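Side-chain contacts in CysQ, sulfite synthesis pathway protein (Bacteroides thetaiotaomicron VPI-5482, PDB 3B8B), which probably hydrolyses adenosine 3',5'-bisphosphate to AMP and phosphate, with magnesium as cofactor: residues 247-252 and 270-275; 225-230 and 261-266; 81-86 and 93-98. One frame throughout, in Å; residues are numbered along the deposited sequence.

Contact 1 of 3, residues 247-252 and 270-275; sequences WDTAAG and EPLRYN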
loop_
_atom_site.group_PDB
_atom_site.type_symbol
_atom_site.label_atom_id
_atom_site.label_comp_id
_atom_site.label_asym_id
_atom_site.label_seq_id
_atom_site.Cartn_x
_atom_site.Cartn_y
_atom_site.Cartn_z
ATOM N N TRP A 247 7.042 -1.896 -4.974
ATOM C CA TRP A 247 6.390 -2.544 -3.835
ATOM C C TRP A 247 5.714 -1.581 -2.874
ATOM O O TRP A 247 4.882 -1.996 -2.072
ATOM C CB TRP A 247 7.356 -3.478 -3.086
ATOM C CG TRP A 247 8.709 -2.998 -2.834
ATOM C CD1 TRP A 247 9.109 -1.926 -2.056
ATOM C CD2 TRP A 247 9.895 -3.583 -3.346
ATOM N NE1 TRP A 247 10.489 -1.829 -2.086
ATOM C CE2 TRP A 247 10.985 -2.838 -2.858
ATOM C CE3 TRP A 247 10.143 -4.685 -4.163
ATOM C CZ2 TRP A 247 12.302 -3.157 -3.183
ATOM C CZ3 TRP A 247 11.454 -4.996 -4.486
ATOM C CH2 TRP A 247 12.508 -4.228 -4.001
ATOM N N ASP A 248 6.043 -0.283 -2.932
ATOM C CA ASP A 248 5.347 0.671 -2.098
ATOM C C ASP A 248 4.104 1.288 -2.715
ATOM O O ASP A 248 3.352 1.961 -2.023
ATOM C CB ASP A 248 6.324 1.683 -1.580
ATOM C CG ASP A 248 7.333 1.021 -0.669
ATOM O OD1 ASP A 248 6.911 0.095 0.109
ATOM O OD2 ASP A 248 8.512 1.327 -0.763
ATOM N N THR A 249 3.925 1.087 -4.020
ATOM C CA THR A 249 2.740 1.587 -4.682
ATOM C C THR A 249 1.754 0.519 -5.168
ATOM O O THR A 249 0.573 0.817 -5.331
ATOM C CB THR A 249 3.083 2.493 -5.887
ATOM O OG1 THR A 249 3.810 1.783 -6.876
ATOM C CG2 THR A 249 3.893 3.752 -5.421
ATOM N N ALA A 250 2.234 -0.690 -5.441
ATOM C CA ALA A 250 1.418 -1.668 -6.136
ATOM C C ALA A 250 0.109 -1.963 -5.399
ATOM O O ALA A 250 -0.971 -1.960 -6.006
ATOM C CB ALA A 250 2.234 -2.969 -6.383
ATOM N N ALA A 251 0.198 -2.216 -4.099
ATOM C CA ALA A 251 -0.997 -2.554 -3.345
ATOM C C ALA A 251 -2.010 -1.403 -3.361
ATOM O O ALA A 251 -3.194 -1.604 -3.653
ATOM C CB ALA A 251 -0.632 -2.962 -1.894
ATOM N N GLY A 252 -1.534 -0.204 -3.050
ATOM C CA GLY A 252 -2.393 0.967 -3.039
ATOM C C GLY A 252 -2.983 1.252 -4.408
ATOM O O GLY A 252 -4.128 1.700 -4.533
ATOM N N GLU A 270 -0.544 7.084 -18.971
ATOM C CA GLU A 270 -0.381 5.675 -18.636
ATOM C C GLU A 270 -0.223 5.500 -17.129
ATOM O O GLU A 270 0.477 6.274 -16.481
ATOM C CB GLU A 270 0.839 5.067 -19.340
ATOM C CG GLU A 270 0.670 4.843 -20.859
ATOM C CD GLU A 270 0.738 6.118 -21.679
ATOM O OE1 GLU A 270 1.506 7.042 -21.328
ATOM O OE2 GLU A 270 0.037 6.187 -22.717
ATOM N N PRO A 271 -0.893 4.482 -16.564
ATOM C CA PRO A 271 -0.624 4.180 -15.160
ATOM C C PRO A 271 0.800 3.684 -14.908
ATOM O O PRO A 271 1.500 3.257 -15.848
ATOM C CB PRO A 271 -1.625 3.072 -14.823
ATOM C CG PRO A 271 -2.621 3.110 -15.908
ATOM C CD PRO A 271 -1.949 3.609 -17.113
ATOM N N LEU A 272 1.224 3.730 -13.641
ATOM C CA LEU A 272 2.465 3.031 -13.265
ATOM C C LEU A 272 2.382 1.574 -13.720
ATOM O O LEU A 272 1.316 0.961 -13.636
ATOM C CB LEU A 272 2.661 3.041 -11.772
ATOM C CG LEU A 272 3.036 4.338 -11.059
ATOM C CD1 LEU A 272 3.133 4.087 -9.516
ATOM C CD2 LEU A 272 4.332 4.887 -11.601
ATOM N N ARG A 273 3.504 1.044 -14.200
ATOM C CA ARG A 273 3.601 -0.361 -14.634
ATOM C C ARG A 273 4.543 -1.106 -13.710
ATOM O O ARG A 273 5.409 -0.509 -13.082
ATOM C CB ARG A 273 4.133 -0.447 -16.071
ATOM C CG ARG A 273 3.327 0.316 -17.100
ATOM C CD ARG A 273 1.843 0.039 -16.959
ATOM N NE ARG A 273 1.033 0.540 -18.072
ATOM C CZ ARG A 273 -0.283 0.324 -18.167
ATOM N NH1 ARG A 273 -0.920 -0.376 -17.229
ATOM N NH2 ARG A 273 -0.964 0.795 -19.216
ATOM N N TYR A 274 4.389 -2.430 -13.655
ATOM C CA TYR A 274 5.081 -3.238 -12.661
ATOM C C TYR A 274 5.851 -4.407 -13.263
ATOM O O TYR A 274 5.699 -4.737 -14.457
ATOM C CB TYR A 274 4.100 -3.715 -11.586
ATOM C CG TYR A 274 3.486 -2.544 -10.852
ATOM C CD1 TYR A 274 2.364 -1.889 -11.350
ATOM C CD2 TYR A 274 4.081 -2.030 -9.698
ATOM C CE1 TYR A 274 1.826 -0.756 -10.697
ATOM C CE2 TYR A 274 3.555 -0.923 -9.054
ATOM C CZ TYR A 274 2.440 -0.276 -9.556
ATOM O OH TYR A 274 1.947 0.839 -8.877
ATOM N N ASN A 275 6.709 -4.983 -12.421
ATOM C CA ASN A 275 7.659 -6.017 -12.786
ATOM C C ASN A 275 8.597 -5.525 -13.880
ATOM O O ASN A 275 8.981 -6.265 -14.790
ATOM C CB ASN A 275 6.971 -7.318 -13.196
ATOM C CG ASN A 275 7.925 -8.516 -13.125
ATOM O OD1 ASN A 275 8.866 -8.506 -12.333
ATOM N ND2 ASN A 275 7.656 -9.546 -13.909
#
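Tyr274 reaches from the loop to the helix with its phenol end, bringing OH to 2.9 Å from Thr249 OG1. The approach is edge-on: OG1 lies near the plane of the phenol ring. Tyr274 OH is also hydrogen-bonded to His253 ND1, and Thr249 OG1 has a further partner in Asn281 OD1. Two torsions set up the meeting. Tyr274 carries CG opposite its carbonyl carbon (chi1 -62°), and Thr249 keeps OG1 between backbone N and carbonyl carbon (chi1 62°), leaving the methyl CG2 beside N. Ala250 adds the apolar part, its CB 3.6 Å from Tyr274 CE2 in an oblique approach. Leu272 crosses Thr249 at about a right angle, with CD1 3.6 Å from Thr249 OG1, so a methyl group packs beside the hydroxyl. All four residues are buried. A leucine in place of Tyr274 would probably leave Thr249 OG1 and His253 ND1 without their shared hydroxyl and open a gap beside Ala250. The segment Trp-Asp-Thr-Ala-Ala-Gly fits the start of the C-terminal signature of the inositol monophosphatase family, whose aspartate, Asp248, is a predicted magnesium ligand.

Contact 2 of 3, residues 225-230 and 261-266; sequences IKICLV and MEVYQA. With SO4 (sulfate ion), chain B.
Val230 and Met261, a selenomethionine in this crystal, make the closer of the two meetings between helix and strand. Val230 CG1 lies 4.1 Å from Met261 CG, and the end of the Met261 chain turns along the helix backbone so that CE comes to 3.4 Å from Val230 O. The bend that allows this is at chi2 (-62°), which folds SE back beside Val230. Further along, the branched chains of Ile227 and Val263 meet more loosely, 4.5 Å between their CG2 atoms. No hydrogen bond spans the two segments, so the association is van der Waals contact of a helix laid against a beta-sheet, as in the layered alpha-beta-alpha-beta-alpha fold of the inositol monophosphatases. Around this shell, Tyr238 backs Ile227 and Val230, Val286 touches Val230 and Val263, and Ala256 of helix 246-258 meets both Ile227 and Met261. On the strand, Glu262 points away from the helix; its OE1 accepts from Val263 N at 2.9 Å through the anti lone pair and from His253 NE2, and OE2 forms a salt bridge with Arg257. Lys226, bent at chi3 and chi4, carries its NZ to a sulfate, probably from the crystallisation liquor: NZ is 3.0 Å from sulfate O4 and 3.1 Å from sulfate O1. The carbonyls of Ser221 and Ser223 hold the same NZ, while Arg240 and Ser194 bind the sulfate.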
loop_
_atom_site.group_PDB
_atom_site.type_symbol
_atom_site.label_atom_id
_atom_site.label_comp_id
_atom_site.label_asym_id
_atom_site.label_seq_id
_atom_site.Cartn_x
_atom_site.Cartn_y
_atom_site.Cartn_z
ATOM N N ILE A 225 -0.754 5.060 3.011
ATOM C CA ILE A 225 -2.047 5.580 3.429
ATOM C C ILE A 225 -2.401 6.759 2.498
ATOM O O ILE A 225 -3.568 7.034 2.251
ATOM C CB ILE A 225 -2.032 6.030 4.907
ATOM C CG1 ILE A 225 -1.602 4.880 5.812
ATOM C CG2 ILE A 225 -3.398 6.573 5.290
ATOM C CD1 ILE A 225 -1.419 5.265 7.283
ATOM N N LYS A 226 -1.378 7.444 1.996
ATOM C CA LYS A 226 -1.630 8.587 1.089
ATOM C C LYS A 226 -2.389 8.166 -0.165
ATOM O O LYS A 226 -3.234 8.907 -0.663
ATOM C CB LYS A 226 -0.327 9.288 0.736
ATOM C CG LYS A 226 0.294 9.986 1.963
ATOM C CD LYS A 226 1.515 10.833 1.674
ATOM C CE LYS A 226 2.727 9.999 1.405
ATOM N NZ LYS A 226 3.158 9.173 2.582
ATOM N N ILE A 227 -2.111 6.961 -0.655
ATOM C CA ILE A 227 -2.823 6.436 -1.820
ATOM C C ILE A 227 -4.247 6.081 -1.390
ATOM O O ILE A 227 -5.236 6.374 -2.085
ATOM C CB ILE A 227 -2.107 5.199 -2.418
ATOM C CG1 ILE A 227 -0.651 5.520 -2.861
ATOM C CG2 ILE A 227 -2.969 4.649 -3.604
ATOM C CD1 ILE A 227 0.156 4.279 -3.233
ATOM N N CYS A 228 -4.357 5.467 -0.206
ATOM C CA CYS A 228 -5.643 5.099 0.368
ATOM C C CYS A 228 -6.583 6.278 0.587
ATOM O O CYS A 228 -7.779 6.146 0.420
ATOM C CB CYS A 228 -5.471 4.329 1.673
ATOM S SG CYS A 228 -4.610 2.734 1.439
ATOM N N LEU A 229 -6.025 7.429 0.934
ATOM C CA LEU A 229 -6.834 8.613 1.207
ATOM C C LEU A 229 -7.546 9.037 -0.078
ATOM O O LEU A 229 -8.687 9.485 -0.027
ATOM C CB LEU A 229 -5.989 9.743 1.757
ATOM C CG LEU A 229 -5.586 9.597 3.232
ATOM C CD1 LEU A 229 -4.461 10.577 3.538
ATOM C CD2 LEU A 229 -6.837 9.896 4.085
ATOM N N VAL A 230 -6.861 8.910 -1.214
ATOM C CA VAL A 230 -7.528 9.206 -2.496
ATOM C C VAL A 230 -8.605 8.159 -2.817
ATOM O O VAL A 230 -9.708 8.504 -3.215
ATOM C CB VAL A 230 -6.534 9.397 -3.640
ATOM C CG1 VAL A 230 -7.267 9.785 -4.930
ATOM C CG2 VAL A 230 -5.489 10.475 -3.266
HETATM N N MSE A 261 -10.268 5.335 -8.953
HETATM C CA MSE A 261 -9.131 6.229 -9.037
HETATM C C MSE A 261 -8.072 5.568 -9.926
HETATM O O MSE A 261 -8.286 4.483 -10.470
HETATM C CB MSE A 261 -8.539 6.541 -7.641
HETATM C CG MSE A 261 -9.556 6.804 -6.558
HETATM SE SE MSE A 261 -10.694 8.360 -6.889
HETATM C CE MSE A 261 -12.092 7.933 -5.521
ATOM N N GLU A 262 -6.930 6.223 -10.067
ATOM C CA GLU A 262 -5.828 5.687 -10.853
ATOM C C GLU A 262 -4.515 6.282 -10.345
ATOM O O GLU A 262 -4.513 7.351 -9.723
ATOM C CB GLU A 262 -6.053 5.981 -12.330
ATOM C CG GLU A 262 -5.095 5.348 -13.314
ATOM C CD GLU A 262 -4.993 3.860 -13.161
ATOM O OE1 GLU A 262 -4.179 3.425 -12.333
ATOM O OE2 GLU A 262 -5.682 3.142 -13.904
ATOM N N VAL A 263 -3.427 5.551 -10.565
ATOM C CA VAL A 263 -2.090 6.016 -10.199
ATOM C C VAL A 263 -1.324 6.190 -11.529
ATOM O O VAL A 263 -0.805 5.222 -12.118
ATOM C CB VAL A 263 -1.345 5.054 -9.253
ATOM C CG1 VAL A 263 0.018 5.645 -8.852
ATOM C CG2 VAL A 263 -2.201 4.753 -8.015
ATOM N N TYR A 264 -1.294 7.427 -12.002
ATOM C CA TYR A 264 -0.685 7.765 -13.294
ATOM C C TYR A 264 0.806 8.021 -13.152
ATOM O O TYR A 264 1.261 8.594 -12.136
ATOM C CB TYR A 264 -1.341 9.032 -13.877
ATOM C CG TYR A 264 -2.779 8.822 -14.257
ATOM C CD1 TYR A 264 -3.109 8.143 -15.425
ATOM C CD2 TYR A 264 -3.822 9.252 -13.431
ATOM C CE1 TYR A 264 -4.423 7.916 -15.765
ATOM C CE2 TYR A 264 -5.144 9.028 -13.773
ATOM C CZ TYR A 264 -5.440 8.375 -14.921
ATOM O OH TYR A 264 -6.746 8.119 -15.297
ATOM N N GLN A 265 1.558 7.662 -14.183
ATOM C CA GLN A 265 2.898 8.205 -14.368
ATOM C C GLN A 265 2.729 9.711 -14.587
ATOM O O GLN A 265 2.011 10.146 -15.487
ATOM C CB GLN A 265 3.594 7.539 -15.544
ATOM C CG GLN A 265 3.861 6.050 -15.349
ATOM C CD GLN A 265 4.522 5.447 -16.569
ATOM O OE1 GLN A 265 5.559 5.962 -17.046
ATOM N NE2 GLN A 265 3.925 4.382 -17.124
ATOM N N ALA A 266 3.368 10.501 -13.749
ATOM C CA ALA A 266 3.209 11.959 -13.827
ATOM C C ALA A 266 3.688 12.452 -15.179
ATOM O O ALA A 266 4.788 12.114 -15.631
ATOM C CB ALA A 266 3.944 12.652 -12.688
HETATM S S SO4 B . 6.533 8.024 2.629
HETATM O O1 SO4 B . 5.628 7.688 1.526
HETATM O O2 SO4 B . 6.860 6.776 3.332
HETATM O O3 SO4 B . 7.794 8.549 2.059
HETATM O O4 SO4 B . 6.035 9.021 3.514
#

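Contact 3 of 3, residues 81-86 and 93-98; sequences PVLSEE and AVRRGW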
loop_
_atom_site.group_PDB
_atom_site.type_symbol
_atom_site.label_atom_id
_atom_site.label_comp_id
_atom_site.label_asym_id
_atom_site.label_seq_id
_atom_site.Cartn_x
_atom_site.Cartn_y
_atom_site.Cartn_z
ATOM N N PRO A 81 4.757 -16.509 -7.730
ATOM C CA PRO A 81 6.038 -16.135 -7.155
ATOM C C PRO A 81 5.982 -14.782 -6.432
ATOM O O PRO A 81 5.076 -13.984 -6.676
ATOM C CB PRO A 81 6.960 -16.079 -8.375
ATOM C CG PRO A 81 6.052 -15.764 -9.489
ATOM C CD PRO A 81 4.799 -16.452 -9.206
ATOM N N VAL A 82 6.960 -14.546 -5.557
ATOM C CA VAL A 82 6.984 -13.396 -4.665
ATOM C C VAL A 82 8.203 -12.523 -4.893
ATOM O O VAL A 82 9.361 -13.013 -4.869
ATOM C CB VAL A 82 6.994 -13.838 -3.166
ATOM C CG1 VAL A 82 7.005 -12.644 -2.242
ATOM C CG2 VAL A 82 5.829 -14.783 -2.870
ATOM N N LEU A 83 7.939 -11.247 -5.133
ATOM C CA LEU A 83 8.950 -10.218 -5.225
ATOM C C LEU A 83 8.765 -9.335 -4.002
ATOM O O LEU A 83 7.814 -8.541 -3.934
ATOM C CB LEU A 83 8.784 -9.427 -6.509
ATOM C CG LEU A 83 9.712 -8.226 -6.697
ATOM C CD1 LEU A 83 11.171 -8.704 -6.686
ATOM C CD2 LEU A 83 9.358 -7.519 -7.982
ATOM N N SER A 84 9.647 -9.514 -3.020
ATOM C CA SER A 84 9.562 -8.794 -1.724
ATOM C C SER A 84 10.706 -7.847 -1.554
ATOM O O SER A 84 11.861 -8.139 -1.925
ATOM C CB SER A 84 9.565 -9.764 -0.535
ATOM O OG SER A 84 9.554 -9.065 0.728
ATOM N N GLU A 85 10.398 -6.719 -0.918
ATOM C CA GLU A 85 11.413 -5.774 -0.497
ATOM C C GLU A 85 12.491 -6.439 0.385
ATOM O O GLU A 85 13.673 -6.042 0.298
ATOM C CB GLU A 85 10.718 -4.631 0.256
ATOM C CG GLU A 85 11.647 -3.474 0.786
ATOM C CD GLU A 85 12.487 -3.900 1.995
ATOM O OE1 GLU A 85 12.012 -4.742 2.800
ATOM O OE2 GLU A 85 13.626 -3.382 2.140
ATOM N N GLU A 86 12.090 -7.428 1.207
ATOM C CA GLU A 86 13.013 -8.109 2.140
ATOM C C GLU A 86 13.528 -9.465 1.596
ATOM O O GLU A 86 14.263 -10.192 2.287
ATOM C CB GLU A 86 12.313 -8.239 3.516
ATOM C CG GLU A 86 12.989 -9.055 4.616
ATOM C CD GLU A 86 14.355 -8.549 5.048
ATOM O OE1 GLU A 86 14.807 -7.478 4.574
ATOM O OE2 GLU A 86 14.984 -9.247 5.878
ATOM N N ALA A 93 16.256 -11.282 -14.973
ATOM C CA ALA A 93 16.116 -12.444 -15.849
ATOM C C ALA A 93 15.199 -13.518 -15.251
ATOM O O ALA A 93 14.443 -14.158 -15.976
ATOM C CB ALA A 93 17.480 -13.024 -16.174
ATOM N N VAL A 94 15.269 -13.709 -13.933
ATOM C CA VAL A 94 14.409 -14.664 -13.231
ATOM C C VAL A 94 12.931 -14.240 -13.315
ATOM O O VAL A 94 12.065 -15.008 -13.745
ATOM C CB VAL A 94 14.802 -14.775 -11.719
ATOM C CG1 VAL A 94 13.857 -15.733 -10.976
ATOM C CG2 VAL A 94 16.270 -15.213 -11.556
ATOM N N ARG A 95 12.654 -13.005 -12.916
ATOM C CA ARG A 95 11.263 -12.556 -12.758
ATOM C C ARG A 95 10.611 -12.008 -14.028
ATOM O O ARG A 95 9.396 -11.887 -14.099
ATOM C CB ARG A 95 11.137 -11.560 -11.598
ATOM C CG ARG A 95 11.943 -10.305 -11.750
ATOM C CD ARG A 95 11.760 -9.387 -10.574
ATOM N NE ARG A 95 12.662 -8.263 -10.716
ATOM C CZ ARG A 95 12.445 -7.220 -11.506
ATOM N NH1 ARG A 95 13.364 -6.264 -11.571
ATOM N NH2 ARG A 95 11.333 -7.117 -12.233
ATOM N N ARG A 96 11.399 -11.705 -15.045
ATOM C CA ARG A 96 10.850 -11.122 -16.261
ATOM C C ARG A 96 9.817 -12.040 -16.944
ATOM O O ARG A 96 8.947 -11.567 -17.672
ATOM C CB ARG A 96 12.005 -10.773 -17.195
ATOM C CG ARG A 96 11.637 -10.272 -18.554
ATOM C CD ARG A 96 12.885 -10.313 -19.408
ATOM N NE ARG A 96 12.752 -9.498 -20.597
ATOM C CZ ARG A 96 13.769 -8.992 -21.282
ATOM N NH1 ARG A 96 15.030 -9.214 -20.909
ATOM N NH2 ARG A 96 13.521 -8.249 -22.352
ATOM N N GLY A 97 9.904 -13.346 -16.711
ATOM C CA GLY A 97 8.921 -14.279 -17.255
ATOM C C GLY A 97 7.736 -14.582 -16.355
ATOM O O GLY A 97 6.912 -15.427 -16.704
ATOM N N TRP A 98 7.659 -13.929 -15.201
ATOM C CA TRP A 98 6.514 -14.089 -14.299
ATOM C C TRP A 98 5.408 -13.161 -14.743
ATOM O O TRP A 98 5.467 -11.946 -14.453
ATOM C CB TRP A 98 6.895 -13.723 -12.869
ATOM C CG TRP A 98 7.954 -14.545 -12.250
ATOM C CD1 TRP A 98 8.489 -15.720 -12.724
ATOM C CD2 TRP A 98 8.605 -14.282 -11.004
ATOM N NE1 TRP A 98 9.444 -16.178 -11.856
ATOM C CE2 TRP A 98 9.528 -15.322 -10.786
ATOM C CE3 TRP A 98 8.502 -13.260 -10.052
ATOM C CZ2 TRP A 98 10.338 -15.378 -9.644
ATOM C CZ3 TRP A 98 9.304 -13.319 -8.919
ATOM C CH2 TRP A 98 10.221 -14.367 -8.735
#
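Pro81 sets the CB-CG edge of its ring over the face of the Trp98 indole, the rest of the ring rising away from it. Its CB sits 3.4 Å from the centroid of the Trp98 six-membered ring and only 3° off the ring normal, the geometry of a CH-pi contact over the face, while Pro81 CG approaches Trp98 CD2 to 3.3 Å. The other face is covered from within the Trp98 segment itself: Arg95 CA stands 3.6 Å above the ring plane over its centre, and Val94 O lies toward the rim. The indole therefore lies between Pro81 on one face and the backbone of Val94 and Arg95 on the other. Two features bring it back over that backbone. A type I turn runs from Arg95 to Trp98, closed by Trp98 N bonding to Arg95 O at 2.9 Å, and Trp98 CG stands opposite its carbonyl carbon (chi1 -62°).

Leu83 makes the second meeting, presenting both methyls to the aliphatic part of Arg95, with Leu83 CD1 and CD2 each 4.0 Å from Arg95 CD; the two chains run obliquely to one another. Beyond CD, Arg95 NH2 hydrogen-bonds Asn275 OD1 and the carbonyl of Lys276, so the methylenes pack on the strand and the charged end meets the loop at 275-276.

At the end of the strand, Ser84 OG accepts from Glu86 N at 3.1 Å, an ST turn. The arrangement is an edge strand packed against the short helix and turn that follow it, running into Glu85, a predicted magnesium ligand of the inositol monophosphatase family.

Overall arrangement
From the N terminus, contact 3 comes first: it closes a short loop, with six residues between its two segments, and is complete before the others begin. Contact 2 opens on helix 225-232 and contact 1 on helix 246-258; strand 261-265 closes contact 2, and the loop at 270-275 closes contact 1, so these two cross along the chain. They also touch, Leu272 N lying 2.9 Å from Val263 O, a probable hydrogen bond. Contact 1 meets contact 3 where Trp247 packs beside Glu85 and where Asn275 meets Arg95. Contacts 2 and 3 stay about 14 Å apart at their nearest atoms, and contact 1 lies between the sheet of strands 82-84 and 100-108 and that of 261-265 and 280-288.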